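Local structure of putative Fe-S biosynthesis protein (Lactobacillus salivarius, 2P2E) at residues 29-34 with 42-47; 50-55 with 115-120; 62-67 with 76-81; 87-92 with 100-105. The protein is of unknown function but may take part in the assembly of iron-sulphur clusters. All coordinates share one frame; numbering follows the deposited sequence.

All four contacts belong to one mixed beta sheet or the loops running from it. Interaction 2 lies nearest the centre of the chain and joins parallel strands far apart in sequence; interactions 3 and 4, each a hairpin of antiparallel strands, are nested inside the loop it closes. Interaction 1 is more exposed and mostly irregular, its loops meeting through a carboxylate, a leucine methyl and a phenylalanine ring. Interactions 1, 2 and 3 share a polar network: D29 pairs with R50 and Y64, while K78 reaches F30 O. Interactions 2 and 4 touch instead through apolar groups, L100 against I116. A carboxylate marks 1, parallel backbone pairing 2, aromatic faces 3, and antiparallel pairing with a leucine-isoleucine face 4.

Interaction 1 of 4, residues 29-34 with 42-47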
loop_
_atom_site.group_PDB
_atom_site.type_symbol
_atom_site.label_atom_id
_atom_site.label_comp_id
_atom_site.label_asym_id
_atom_site.label_seq_id
_atom_site.Cartn_x
_atom_site.Cartn_y
_atom_site.Cartn_z
ATOM N N ASP A 29 0.268 1.181 -3.862
ATOM C CA ASP A 29 0.116 1.767 -5.175
ATOM C C ASP A 29 0.505 3.227 -5.299
ATOM O O ASP A 29 0.300 4.023 -4.390
ATOM C CB ASP A 29 -1.337 1.579 -5.634
ATOM C CG ASP A 29 -1.631 2.248 -6.961
ATOM O OD1 ASP A 29 -0.896 1.980 -7.934
ATOM O OD2 ASP A 29 -2.605 3.031 -7.033
ATOM N N PHE A 30 1.100 3.559 -6.438
ATOM C CA PHE A 30 1.453 4.932 -6.737
ATOM C C PHE A 30 0.383 5.285 -7.768
ATOM O O PHE A 30 0.411 4.821 -8.907
ATOM C CB PHE A 30 2.850 5.035 -7.342
ATOM C CG PHE A 30 3.372 6.431 -7.374
ATOM C CD1 PHE A 30 3.513 7.152 -6.189
ATOM C CD2 PHE A 30 3.675 7.051 -8.576
ATOM C CE1 PHE A 30 3.938 8.474 -6.199
ATOM C CE2 PHE A 30 4.102 8.374 -8.602
ATOM C CZ PHE A 30 4.233 9.086 -7.407
ATOM N N ASP A 31 -0.581 6.082 -7.329
ATOM C CA ASP A 31 -1.718 6.481 -8.139
ATOM C C ASP A 31 -1.352 7.413 -9.271
ATOM O O ASP A 31 -1.462 8.620 -9.128
ATOM C CB ASP A 31 -2.748 7.153 -7.242
ATOM C CG ASP A 31 -4.103 7.186 -7.865
ATOM O OD1 ASP A 31 -4.202 6.803 -9.047
ATOM O OD2 ASP A 31 -5.066 7.589 -7.180
ATOM N N ASP A 32 -0.936 6.860 -10.402
ATOM C CA ASP A 32 -0.540 7.685 -11.538
ATOM C C ASP A 32 -1.203 7.240 -12.834
ATOM O O ASP A 32 -0.889 7.740 -13.914
ATOM C CB ASP A 32 0.980 7.648 -11.699
ATOM C CG ASP A 32 1.525 6.233 -11.734
ATOM O OD1 ASP A 32 0.727 5.293 -11.927
ATOM O OD2 ASP A 32 2.750 6.062 -11.579
ATOM N N GLY A 33 -2.123 6.292 -12.728
ATOM C CA GLY A 33 -2.805 5.823 -13.913
ATOM C C GLY A 33 -2.075 4.707 -14.626
ATOM O O GLY A 33 -2.608 4.124 -15.567
ATOM N N VAL A 34 -0.853 4.409 -14.200
ATOM C CA VAL A 34 -0.100 3.333 -14.826
ATOM C C VAL A 34 -0.460 1.978 -14.180
ATOM O O VAL A 34 -0.526 1.851 -12.951
ATOM C CB VAL A 34 1.425 3.578 -14.710
ATOM C CG1 VAL A 34 2.185 2.513 -15.482
ATOM C CG2 VAL A 34 1.772 4.950 -15.246
ATOM N N VAL A 42 -11.834 3.588 -8.406
ATOM C CA VAL A 42 -11.506 5.015 -8.360
ATOM C C VAL A 42 -10.035 5.328 -8.608
ATOM O O VAL A 42 -9.156 4.515 -8.318
ATOM C CB VAL A 42 -11.882 5.604 -6.985
ATOM C CG1 VAL A 42 -11.889 7.121 -7.052
ATOM C CG2 VAL A 42 -13.249 5.060 -6.543
ATOM N N CYS A 43 -9.767 6.521 -9.129
ATOM C CA CYS A 43 -8.394 6.912 -9.408
ATOM C C CYS A 43 -8.158 8.404 -9.306
ATOM O O CYS A 43 -8.609 9.185 -10.143
ATOM C CB CYS A 43 -7.972 6.426 -10.801
ATOM S SG CYS A 43 -6.919 4.960 -10.730
ATOM N N SER A 44 -7.451 8.799 -8.263
ATOM C CA SER A 44 -7.126 10.194 -8.063
ATOM C C SER A 44 -5.722 10.207 -8.639
ATOM O O SER A 44 -4.739 10.016 -7.920
ATOM C CB SER A 44 -7.112 10.497 -6.568
ATOM O OG SER A 44 -8.083 9.698 -5.903
ATOM N N LEU A 45 -5.628 10.395 -9.948
ATOM C CA LEU A 45 -4.334 10.378 -10.606
ATOM C C LEU A 45 -3.402 11.513 -10.209
ATOM O O LEU A 45 -2.798 12.149 -11.070
ATOM C CB LEU A 45 -4.533 10.367 -12.120
ATOM C CG LEU A 45 -5.523 9.290 -12.580
ATOM C CD1 LEU A 45 -5.748 9.435 -14.072
ATOM C CD2 LEU A 45 -5.006 7.889 -12.250
ATOM N N ASN A 46 -3.270 11.769 -8.911
ATOM C CA ASN A 46 -2.384 12.831 -8.451
ATOM C C ASN A 46 -1.034 12.255 -8.011
ATOM O O ASN A 46 -0.314 12.848 -7.204
ATOM C CB ASN A 46 -3.031 13.582 -7.298
ATOM C CG ASN A 46 -3.291 12.694 -6.112
ATOM O OD1 ASN A 46 -3.972 11.664 -6.222
ATOM N ND2 ASN A 46 -2.750 13.083 -4.954
ATOM N N SER A 47 -0.696 11.098 -8.570
ATOM C CA SER A 47 0.550 10.417 -8.258
ATOM C C SER A 47 0.845 10.462 -6.764
ATOM O O SER A 47 1.804 11.091 -6.311
ATOM C CB SER A 47 1.700 11.028 -9.063
ATOM O OG SER A 47 1.723 12.434 -8.909
#
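D31 OD2 takes a weak hydrogen bond from S44 N (2.9 Å), bent to 126° at the hydrogen. The D31 carboxylate reaches residues 42-47 because its CG stands anti to the backbone N (chi1 -161°). Its other oxygen, OD1, lies 3.7 Å from C43 SG and touches the CD2 methyl of L45, whose side chain crosses that of D31 at about a right angle. The same methyl also bears on the backbone of G33, 3.3 Å from its N; at the positive phi of G33 (87°) a side chain would jam against the preceding carbonyl and press on L45 CD2. On the far side of D31 the F30 ring meets S47: CZ is 3.6 Å from S47 CB, and S47 CA sits above one ring face, off toward the rim. F30 is further held by a stack on Y84 and an edge-to-face contact with F49. D32 turns away and builds an Asx turn, OD1 accepting from V34 N (2.9 Å) from above the carboxylate plane, while K78 and Y80 bind its two oxygens. S47 OG donates back to N46 O (2.7 Å). The two segments thus fold against each other within the long irregular connection of a beta hairpin, between antiparallel neighbours 24-30 and 49-55.

Interaction 2 of 4, residues 50-55 with 115-120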
loop_
_atom_site.group_PDB
_atom_site.type_symbol
_atom_site.label_atom_id
_atom_site.label_comp_id
_atom_site.label_asym_id
_atom_site.label_seq_id
_atom_site.Cartn_x
_atom_site.Cartn_y
_atom_site.Cartn_z
ATOM N N ARG A 50 -1.171 5.011 -1.853
ATOM C CA ARG A 50 -2.400 4.508 -1.274
ATOM C C ARG A 50 -2.315 2.990 -1.222
ATOM O O ARG A 50 -1.553 2.383 -1.971
ATOM C CB ARG A 50 -3.595 4.936 -2.114
ATOM C CG ARG A 50 -3.552 4.382 -3.503
ATOM C CD ARG A 50 -4.842 4.614 -4.246
ATOM N NE ARG A 50 -4.721 4.158 -5.622
ATOM C CZ ARG A 50 -5.740 4.051 -6.462
ATOM N NH1 ARG A 50 -6.966 4.365 -6.069
ATOM N NH2 ARG A 50 -5.534 3.622 -7.697
ATOM N N ILE A 51 -3.081 2.376 -0.331
ATOM C CA ILE A 51 -3.079 0.923 -0.218
ATOM C C ILE A 51 -4.237 0.298 -0.962
ATOM O O ILE A 51 -5.388 0.675 -0.766
ATOM C CB ILE A 51 -3.186 0.450 1.235
ATOM C CG1 ILE A 51 -2.107 1.117 2.070
ATOM C CG2 ILE A 51 -3.035 -1.057 1.303
ATOM C CD1 ILE A 51 -0.751 0.967 1.490
ATOM N N LEU A 52 -3.924 -0.667 -1.813
ATOM C CA LEU A 52 -4.943 -1.367 -2.573
ATOM C C LEU A 52 -4.949 -2.814 -2.143
ATOM O O LEU A 52 -3.894 -3.392 -1.885
ATOM C CB LEU A 52 -4.633 -1.321 -4.067
ATOM C CG LEU A 52 -4.955 -0.097 -4.915
ATOM C CD1 LEU A 52 -4.611 1.177 -4.165
ATOM C CD2 LEU A 52 -4.175 -0.197 -6.219
ATOM N N VAL A 53 -6.134 -3.399 -2.052
ATOM C CA VAL A 53 -6.239 -4.800 -1.712
ATOM C C VAL A 53 -6.993 -5.460 -2.855
ATOM O O VAL A 53 -8.084 -5.036 -3.247
ATOM C CB VAL A 53 -6.947 -5.019 -0.359
ATOM C CG1 VAL A 53 -8.138 -4.139 -0.262
ATOM C CG2 VAL A 53 -7.357 -6.483 -0.204
ATOM N N VAL A 54 -6.355 -6.485 -3.402
ATOM C CA VAL A 54 -6.877 -7.248 -4.514
ATOM C C VAL A 54 -6.892 -8.708 -4.124
ATOM O O VAL A 54 -6.497 -9.060 -3.017
ATOM C CB VAL A 54 -5.965 -7.112 -5.730
ATOM C CG1 VAL A 54 -5.899 -5.674 -6.176
ATOM C CG2 VAL A 54 -4.586 -7.620 -5.375
ATOM N N SER A 55 -7.340 -9.550 -5.054
ATOM C CA SER A 55 -7.382 -10.993 -4.852
ATOM C C SER A 55 -6.262 -11.599 -5.680
ATOM O O SER A 55 -5.789 -10.998 -6.647
ATOM C CB SER A 55 -8.719 -11.568 -5.310
ATOM O OG SER A 55 -9.802 -10.972 -4.624
ATOM N N SER A 115 -4.823 6.182 2.464
ATOM C CA SER A 115 -6.130 5.526 2.394
ATOM C C SER A 115 -6.047 4.063 2.018
ATOM O O SER A 115 -5.003 3.575 1.611
ATOM C CB SER A 115 -7.025 6.221 1.378
ATOM O OG SER A 115 -6.637 5.895 0.057
ATOM N N ILE A 116 -7.163 3.364 2.141
ATOM C CA ILE A 116 -7.205 1.953 1.797
ATOM C C ILE A 116 -8.333 1.666 0.817
ATOM O O ILE A 116 -9.476 2.027 1.059
ATOM C CB ILE A 116 -7.429 1.097 3.034
ATOM C CG1 ILE A 116 -6.446 1.507 4.121
ATOM C CG2 ILE A 116 -7.270 -0.378 2.674
ATOM C CD1 ILE A 116 -6.779 0.945 5.471
ATOM N N GLN A 117 -8.012 0.998 -0.280
ATOM C CA GLN A 117 -9.019 0.681 -1.275
ATOM C C GLN A 117 -9.205 -0.818 -1.453
ATOM O O GLN A 117 -8.250 -1.537 -1.745
ATOM C CB GLN A 117 -8.624 1.301 -2.605
ATOM C CG GLN A 117 -8.154 2.718 -2.460
ATOM C CD GLN A 117 -8.990 3.661 -3.275
ATOM O OE1 GLN A 117 -8.681 4.855 -3.393
ATOM N NE2 GLN A 117 -10.066 3.132 -3.853
ATOM N N ASP A 118 -10.440 -1.277 -1.282
ATOM C CA ASP A 118 -10.756 -2.688 -1.436
ATOM C C ASP A 118 -11.269 -2.957 -2.840
ATOM O O ASP A 118 -12.417 -2.643 -3.155
ATOM C CB ASP A 118 -11.821 -3.119 -0.426
ATOM C CG ASP A 118 -12.023 -4.635 -0.396
ATOM O OD1 ASP A 118 -11.461 -5.331 -1.276
ATOM O OD2 ASP A 118 -12.749 -5.130 0.504
ATOM N N PHE A 119 -10.414 -3.538 -3.677
ATOM C CA PHE A 119 -10.790 -3.860 -5.044
ATOM C C PHE A 119 -10.981 -5.367 -5.213
ATOM O O PHE A 119 -10.930 -5.886 -6.333
ATOM C CB PHE A 119 -9.721 -3.375 -6.045
ATOM C CG PHE A 119 -9.624 -1.867 -6.186
ATOM C CD1 PHE A 119 -10.666 -1.029 -5.790
ATOM C CD2 PHE A 119 -8.487 -1.287 -6.755
ATOM C CE1 PHE A 119 -10.570 0.358 -5.966
ATOM C CE2 PHE A 119 -8.388 0.099 -6.932
ATOM C CZ PHE A 119 -9.430 0.919 -6.538
ATOM N N ARG A 120 -11.186 -6.075 -4.107
ATOM C CA ARG A 120 -11.392 -7.515 -4.185
ATOM C C ARG A 120 -12.737 -7.822 -4.812
ATOM O O ARG A 120 -13.731 -7.124 -4.567
ATOM C CB ARG A 120 -11.358 -8.150 -2.808
ATOM C CG ARG A 120 -9.996 -8.219 -2.178
ATOM C CD ARG A 120 -10.122 -8.761 -0.777
ATOM N NE ARG A 120 -10.982 -7.907 0.035
ATOM C CZ ARG A 120 -11.416 -8.213 1.252
ATOM N NH1 ARG A 120 -11.075 -9.363 1.811
ATOM N NH2 ARG A 120 -12.195 -7.368 1.912
#
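R50 sends an extended chain past Q117, and its NH1 gives Q117 OE1 a weak hydrogen bond (3.2 Å). The oxygen lies at the edge of the guanidinium, in its plane, although the amide plane stands 83° to it; the stronger partner of R50 is D29, bound through NE. I51 N donates to S115 O, and I51 O accepts from Q117 N (2.7 Å), so that strand 50-55 runs parallel to 116-118 as neighbours in the mixed sheet. I51 and I116 lie on one face, where I116 also meets helix 9-19. On the other face L52 CG rests 4.0 Å from F119 CE2, and Q117 CB covers the rim of one face of the same ring. V53 continues the pairing: its N donates to Q117 O and its O accepts from F119 N. Its two methyls part, CG1, set between the backbone N and the carbonyl carbon (chi1 44°), against D118 CA and CG2 to within 3.6 Å of R120 CD. R120 grips D118 side-on, NE to OD1 (2.9 Å) and NH2 to OD2 (2.7 Å); OD1 also takes R120 N, from the opposite face, in an Asx turn. Were R120 an alanine, D118 and D21 would probably lose their charged mate and V53 CG2 its cover. V54 CG1 just touches F119 CB, and S55 OG packs 3.7 Å from R120 CG.

Interaction 3 of 4, residues 62-67 with 76-81; sequences KDYNEV and YYKGYS
E66 and Y77 form an antiparallel hydrogen-bonded pair, E66 N to Y77 O (3.0 Å) and Y77 N to E66 O (2.9 Å), followed by the non-hydrogen-bonded pair V67 with Y76. Ahead of them N65 and E66 both face Y77, a classic beta bulge, and an inverse gamma turn is centred on Y64, so the chain before E66 bends off the strand. N65 then reaches past the bulge: OD1 accepts from G79 N (2.7 Å, 156° at the hydrogen) in the amide plane, on a lone pair. The contact is the open end of the beta hairpin 66-70 and 75-77. Beside the bulge Y64 and K78 run side by side, K78 CG over one face of the Y64 ring, 4.0 Å from its centroid in a CH-pi contact. The polar ends go elsewhere, Y64 OH to D29 and K78 NZ to F30 O and D32. Y77 CG stands between the backbone N and the carbonyl carbon (chi1 68°), which lays the ring across E66, whose CB sits 3.7 Å from the centroid; Y77 OH lies 2.7 Å from E66 OE1. Y77 OH is hydrogen-bonded to water 1, which donates to V67 O. With a leucine instead of Y77, water 1 would probably lose its phenol partner and E66 CB the ring face against it. On the opposite face of the sheet V67 CG2 lies 3.3 Å from Y76 CE1, the two side chains pointing the same way.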
loop_
_atom_site.group_PDB
_atom_site.type_symbol
_atom_site.label_atom_id
_atom_site.label_comp_id
_atom_site.label_asym_id
_atom_site.label_seq_id
_atom_site.Cartn_x
_atom_site.Cartn_y
_atom_site.Cartn_z
ATOM N N LYS A 62 2.142 -8.445 -13.177
ATOM C CA LYS A 62 2.893 -7.764 -14.218
ATOM C C LYS A 62 3.312 -6.349 -13.833
ATOM O O LYS A 62 4.462 -5.954 -14.059
ATOM C CB LYS A 62 2.085 -7.736 -15.511
ATOM C CG LYS A 62 2.791 -7.063 -16.684
ATOM C CD LYS A 62 2.107 -7.408 -18.017
ATOM C CE LYS A 62 2.602 -6.546 -19.183
ATOM N NZ LYS A 62 2.143 -5.121 -19.068
ATOM N N ASP A 63 2.390 -5.601 -13.232
ATOM C CA ASP A 63 2.662 -4.227 -12.827
ATOM C C ASP A 63 3.317 -4.109 -11.450
ATOM O O ASP A 63 4.391 -3.540 -11.320
ATOM C CB ASP A 63 1.361 -3.420 -12.868
ATOM C CG ASP A 63 0.708 -3.445 -14.240
ATOM O OD1 ASP A 63 1.402 -3.104 -15.220
ATOM O OD2 ASP A 63 -0.492 -3.806 -14.341
ATOM N N TYR A 64 2.662 -4.629 -10.422
ATOM C CA TYR A 64 3.207 -4.589 -9.069
ATOM C C TYR A 64 4.197 -5.729 -9.019
ATOM O O TYR A 64 3.955 -6.761 -8.408
ATOM C CB TYR A 64 2.073 -4.787 -8.084
ATOM C CG TYR A 64 1.080 -3.681 -8.226
ATOM C CD1 TYR A 64 1.255 -2.492 -7.539
ATOM C CD2 TYR A 64 0.043 -3.762 -9.154
ATOM C CE1 TYR A 64 0.432 -1.401 -7.767
ATOM C CE2 TYR A 64 -0.790 -2.671 -9.394
ATOM C CZ TYR A 64 -0.580 -1.490 -8.693
ATOM O OH TYR A 64 -1.359 -0.385 -8.916
ATOM N N ASN A 65 5.321 -5.500 -9.684
ATOM C CA ASN A 65 6.381 -6.474 -9.859
ATOM C C ASN A 65 7.449 -6.566 -8.792
ATOM O O ASN A 65 8.370 -7.363 -8.921
ATOM C CB ASN A 65 7.055 -6.197 -11.191
ATOM C CG ASN A 65 7.628 -4.797 -11.255
ATOM O OD1 ASN A 65 7.068 -3.863 -10.684
ATOM N ND2 ASN A 65 8.742 -4.644 -11.952
ATOM N N GLU A 66 7.364 -5.743 -7.760
ATOM C CA GLU A 66 8.361 -5.819 -6.707
ATOM C C GLU A 66 7.721 -5.975 -5.341
ATOM O O GLU A 66 6.541 -5.673 -5.151
ATOM C CB GLU A 66 9.294 -4.612 -6.759
ATOM C CG GLU A 66 10.416 -4.814 -7.773
ATOM C CD GLU A 66 11.398 -3.654 -7.832
ATOM O OE1 GLU A 66 11.857 -3.198 -6.758
ATOM O OE2 GLU A 66 11.722 -3.209 -8.958
ATOM N N VAL A 67 8.498 -6.465 -4.387
ATOM C CA VAL A 67 7.966 -6.700 -3.064
ATOM C C VAL A 67 8.646 -5.947 -1.954
ATOM O O VAL A 67 9.834 -5.643 -2.015
ATOM C CB VAL A 67 8.046 -8.184 -2.690
ATOM C CG1 VAL A 67 7.271 -8.426 -1.399
ATOM C CG2 VAL A 67 7.509 -9.047 -3.823
ATOM N N TYR A 76 3.073 -5.499 -2.466
ATOM C CA TYR A 76 3.584 -5.461 -3.825
ATOM C C TYR A 76 3.516 -4.038 -4.324
ATOM O O TYR A 76 2.657 -3.278 -3.901
ATOM C CB TYR A 76 2.766 -6.392 -4.715
ATOM C CG TYR A 76 3.059 -7.831 -4.410
ATOM C CD1 TYR A 76 4.085 -8.499 -5.058
ATOM C CD2 TYR A 76 2.359 -8.505 -3.417
ATOM C CE1 TYR A 76 4.409 -9.802 -4.727
ATOM C CE2 TYR A 76 2.675 -9.814 -3.075
ATOM C CZ TYR A 76 3.702 -10.454 -3.736
ATOM O OH TYR A 76 4.007 -11.754 -3.409
ATOM N N TYR A 77 4.431 -3.667 -5.208
ATOM C CA TYR A 77 4.439 -2.316 -5.744
ATOM C C TYR A 77 5.067 -2.255 -7.126
ATOM O O TYR A 77 5.841 -3.135 -7.516
ATOM C CB TYR A 77 5.182 -1.369 -4.799
ATOM C CG TYR A 77 6.659 -1.622 -4.715
ATOM C CD1 TYR A 77 7.568 -0.799 -5.378
ATOM C CD2 TYR A 77 7.154 -2.681 -3.967
ATOM C CE1 TYR A 77 8.939 -1.023 -5.293
ATOM C CE2 TYR A 77 8.522 -2.921 -3.879
ATOM C CZ TYR A 77 9.404 -2.086 -4.540
ATOM O OH TYR A 77 10.745 -2.327 -4.433
ATOM N N LYS A 78 4.727 -1.206 -7.864
ATOM C CA LYS A 78 5.260 -1.029 -9.199
ATOM C C LYS A 78 6.724 -0.666 -9.052
ATOM O O LYS A 78 7.069 0.284 -8.353
ATOM C CB LYS A 78 4.485 0.064 -9.927
ATOM C CG LYS A 78 3.030 -0.309 -10.135
ATOM C CD LYS A 78 2.236 0.770 -10.839
ATOM C CE LYS A 78 1.946 1.939 -9.931
ATOM N NZ LYS A 78 0.876 2.808 -10.503
ATOM N N GLY A 79 7.583 -1.448 -9.693
ATOM C CA GLY A 79 9.008 -1.202 -9.609
ATOM C C GLY A 79 9.409 0.257 -9.596
ATOM O O GLY A 79 9.935 0.745 -8.605
ATOM N N TYR A 80 9.131 0.959 -10.688
ATOM C CA TYR A 80 9.491 2.365 -10.822
ATOM C C TYR A 80 9.165 3.281 -9.655
ATOM O O TYR A 80 9.958 4.147 -9.323
ATOM C CB TYR A 80 8.874 2.943 -12.095
ATOM C CG TYR A 80 7.369 3.062 -12.078
ATOM C CD1 TYR A 80 6.751 4.244 -11.685
ATOM C CD2 TYR A 80 6.563 2.009 -12.500
ATOM C CE1 TYR A 80 5.367 4.382 -11.719
ATOM C CE2 TYR A 80 5.174 2.134 -12.542
ATOM C CZ TYR A 80 4.586 3.326 -12.152
ATOM O OH TYR A 80 3.218 3.468 -12.228
ATOM N N SER A 81 8.010 3.112 -9.031
ATOM C CA SER A 81 7.653 3.989 -7.921
ATOM C C SER A 81 8.636 3.876 -6.767
ATOM O O SER A 81 8.577 4.639 -5.809
ATOM C CB SER A 81 6.226 3.698 -7.439
ATOM O OG SER A 81 6.036 2.322 -7.191
HETATM O O HOH W 1 12.021 -3.941 -2.707
#

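Interaction 4 of 4, residues 87-92 with 100-105; sequences DNMKIS and LRLTGD
N88, its CG swung opposite the backbone N (chi1 -159°), and D105, whose CG lies beside its own N (chi1 -73°), bring amide and carboxylate together. They meet at one end of the beta hairpin of antiparallel strands 88-93 and 100-104. N88 ND2 donates to D105 OD2 (2.7 Å) on the syn side, out of the carboxylate plane, and the two flat groups are turned 61° apart; D105 N returns a bond to N88 O. Further along, K90 and T103 exchange backbone bonds, as do S92 and R101, while M89 with G104 and I91 with L102 are non-hydrogen-bonded pairs. One face is apolar: I91 CG1 touches L102 CD1 (3.9 Å) and I91 CG2 touches L100 CD1 (3.8 Å). M89, a selenomethionine, adds its CB near L102 CD1; helix 9-19 lies against I91 and L100 here, and M89 and L102 touch side chains of strand 108-118. The other face is polar. There K90 CB lies beside T103 OG1, S92 OG packs 3.6 Å from R101 CB, and the guanidinium of R101 goes on to a salt bridge with E109. Water 2 sits on this face, donating to R101 O (3.1 Å) and hydrogen-bonded to the hydroxyls S92 OG (3.0 Å) and T103 OG1 (3.1 Å).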
loop_
_atom_site.group_PDB
_atom_site.type_symbol
_atom_site.label_atom_id
_atom_site.label_comp_id
_atom_site.label_asym_id
_atom_site.label_seq_id
_atom_site.Cartn_x
_atom_site.Cartn_y
_atom_site.Cartn_z
ATOM N N ASP A 87 13.990 3.294 1.994
ATOM C CA ASP A 87 14.393 1.914 2.259
ATOM C C ASP A 87 13.729 1.332 3.501
ATOM O O ASP A 87 13.409 0.146 3.556
ATOM C CB ASP A 87 15.911 1.830 2.395
ATOM C CG ASP A 87 16.618 2.093 1.084
ATOM O OD1 ASP A 87 16.426 1.303 0.128
ATOM O OD2 ASP A 87 17.361 3.091 1.000
ATOM N N ASN A 88 13.518 2.175 4.495
ATOM C CA ASN A 88 12.892 1.723 5.714
ATOM C C ASN A 88 11.727 2.639 5.993
ATOM O O ASN A 88 11.916 3.773 6.426
ATOM C CB ASN A 88 13.884 1.789 6.861
ATOM C CG ASN A 88 13.488 0.898 8.014
ATOM O OD1 ASN A 88 13.282 -0.305 7.840
ATOM N ND2 ASN A 88 13.382 1.479 9.202
HETATM N N MSE A 89 10.523 2.153 5.746
HETATM C CA MSE A 89 9.354 2.974 5.961
HETATM C C MSE A 89 8.479 2.488 7.081
HETATM O O MSE A 89 8.687 1.416 7.629
HETATM C CB MSE A 89 8.543 3.044 4.691
HETATM C CG MSE A 89 9.303 3.626 3.547
HETATM SE SE MSE A 89 8.282 3.432 1.933
HETATM C CE MSE A 89 8.745 1.606 1.503
ATOM N N LYS A 90 7.467 3.278 7.395
ATOM C CA LYS A 90 6.571 2.935 8.472
ATOM C C LYS A 90 5.136 3.327 8.191
ATOM O O LYS A 90 4.862 4.373 7.609
ATOM C CB LYS A 90 7.049 3.624 9.745
ATOM C CG LYS A 90 6.283 3.298 11.009
ATOM C CD LYS A 90 6.977 3.972 12.187
ATOM C CE LYS A 90 6.405 3.546 13.524
ATOM N NZ LYS A 90 7.152 4.152 14.682
ATOM N N ILE A 91 4.227 2.459 8.606
ATOM C CA ILE A 91 2.804 2.687 8.468
ATOM C C ILE A 91 2.268 2.734 9.886
ATOM O O ILE A 91 2.407 1.778 10.641
ATOM C CB ILE A 91 2.133 1.550 7.702
ATOM C CG1 ILE A 91 2.664 1.535 6.266
ATOM C CG2 ILE A 91 0.613 1.704 7.748
ATOM C CD1 ILE A 91 2.117 0.421 5.418
ATOM N N SER A 92 1.689 3.863 10.259
ATOM C CA SER A 92 1.145 4.008 11.595
ATOM C C SER A 92 -0.279 4.501 11.475
ATOM O O SER A 92 -0.774 4.702 10.363
ATOM C CB SER A 92 1.971 5.001 12.409
ATOM O OG SER A 92 1.830 6.310 11.893
ATOM N N LEU A 100 -4.402 6.003 7.956
ATOM C CA LEU A 100 -3.055 5.541 8.205
ATOM C C LEU A 100 -2.068 6.599 7.753
ATOM O O LEU A 100 -2.428 7.543 7.051
ATOM C CB LEU A 100 -2.782 4.243 7.458
ATOM C CG LEU A 100 -3.542 3.014 7.945
ATOM C CD1 LEU A 100 -3.174 1.823 7.090
ATOM C CD2 LEU A 100 -3.208 2.739 9.387
ATOM N N ARG A 101 -0.818 6.429 8.160
ATOM C CA ARG A 101 0.233 7.360 7.804
ATOM C C ARG A 101 1.420 6.579 7.254
ATOM O O ARG A 101 1.743 5.510 7.748
ATOM C CB ARG A 101 0.661 8.142 9.042
ATOM C CG ARG A 101 1.679 9.207 8.760
ATOM C CD ARG A 101 2.384 9.620 10.038
ATOM N NE ARG A 101 1.438 10.034 11.064
ATOM C CZ ARG A 101 0.647 11.102 10.965
ATOM N NH1 ARG A 101 0.693 11.874 9.876
ATOM N NH2 ARG A 101 -0.202 11.394 11.954
ATOM N N LEU A 102 2.061 7.114 6.227
ATOM C CA LEU A 102 3.217 6.463 5.642
ATOM C C LEU A 102 4.430 7.370 5.766
ATOM O O LEU A 102 4.485 8.425 5.135
ATOM C CB LEU A 102 2.972 6.157 4.166
ATOM C CG LEU A 102 4.202 5.558 3.468
ATOM C CD1 LEU A 102 4.421 4.153 3.967
ATOM C CD2 LEU A 102 4.033 5.563 1.957
ATOM N N THR A 103 5.402 6.969 6.577
ATOM C CA THR A 103 6.605 7.771 6.744
ATOM C C THR A 103 7.865 6.974 6.423
ATOM O O THR A 103 7.859 5.752 6.481
ATOM C CB THR A 103 6.727 8.329 8.186
ATOM O OG1 THR A 103 6.743 7.248 9.122
ATOM C CG2 THR A 103 5.563 9.271 8.496
ATOM N N GLY A 104 8.940 7.676 6.072
ATOM C CA GLY A 104 10.195 7.015 5.760
ATOM C C GLY A 104 11.328 7.529 6.637
ATOM O O GLY A 104 11.315 8.685 7.063
ATOM N N ASP A 105 12.311 6.679 6.914
ATOM C CA ASP A 105 13.444 7.072 7.759
ATOM C C ASP A 105 14.276 8.246 7.262
ATOM O O ASP A 105 14.919 8.937 8.056
ATOM C CB ASP A 105 14.409 5.909 7.953
ATOM C CG ASP A 105 13.877 4.865 8.876
ATOM O OD1 ASP A 105 12.759 5.047 9.415
ATOM O OD2 ASP A 105 14.592 3.859 9.060
HETATM O O HOH W 2 3.977 5.940 9.835
#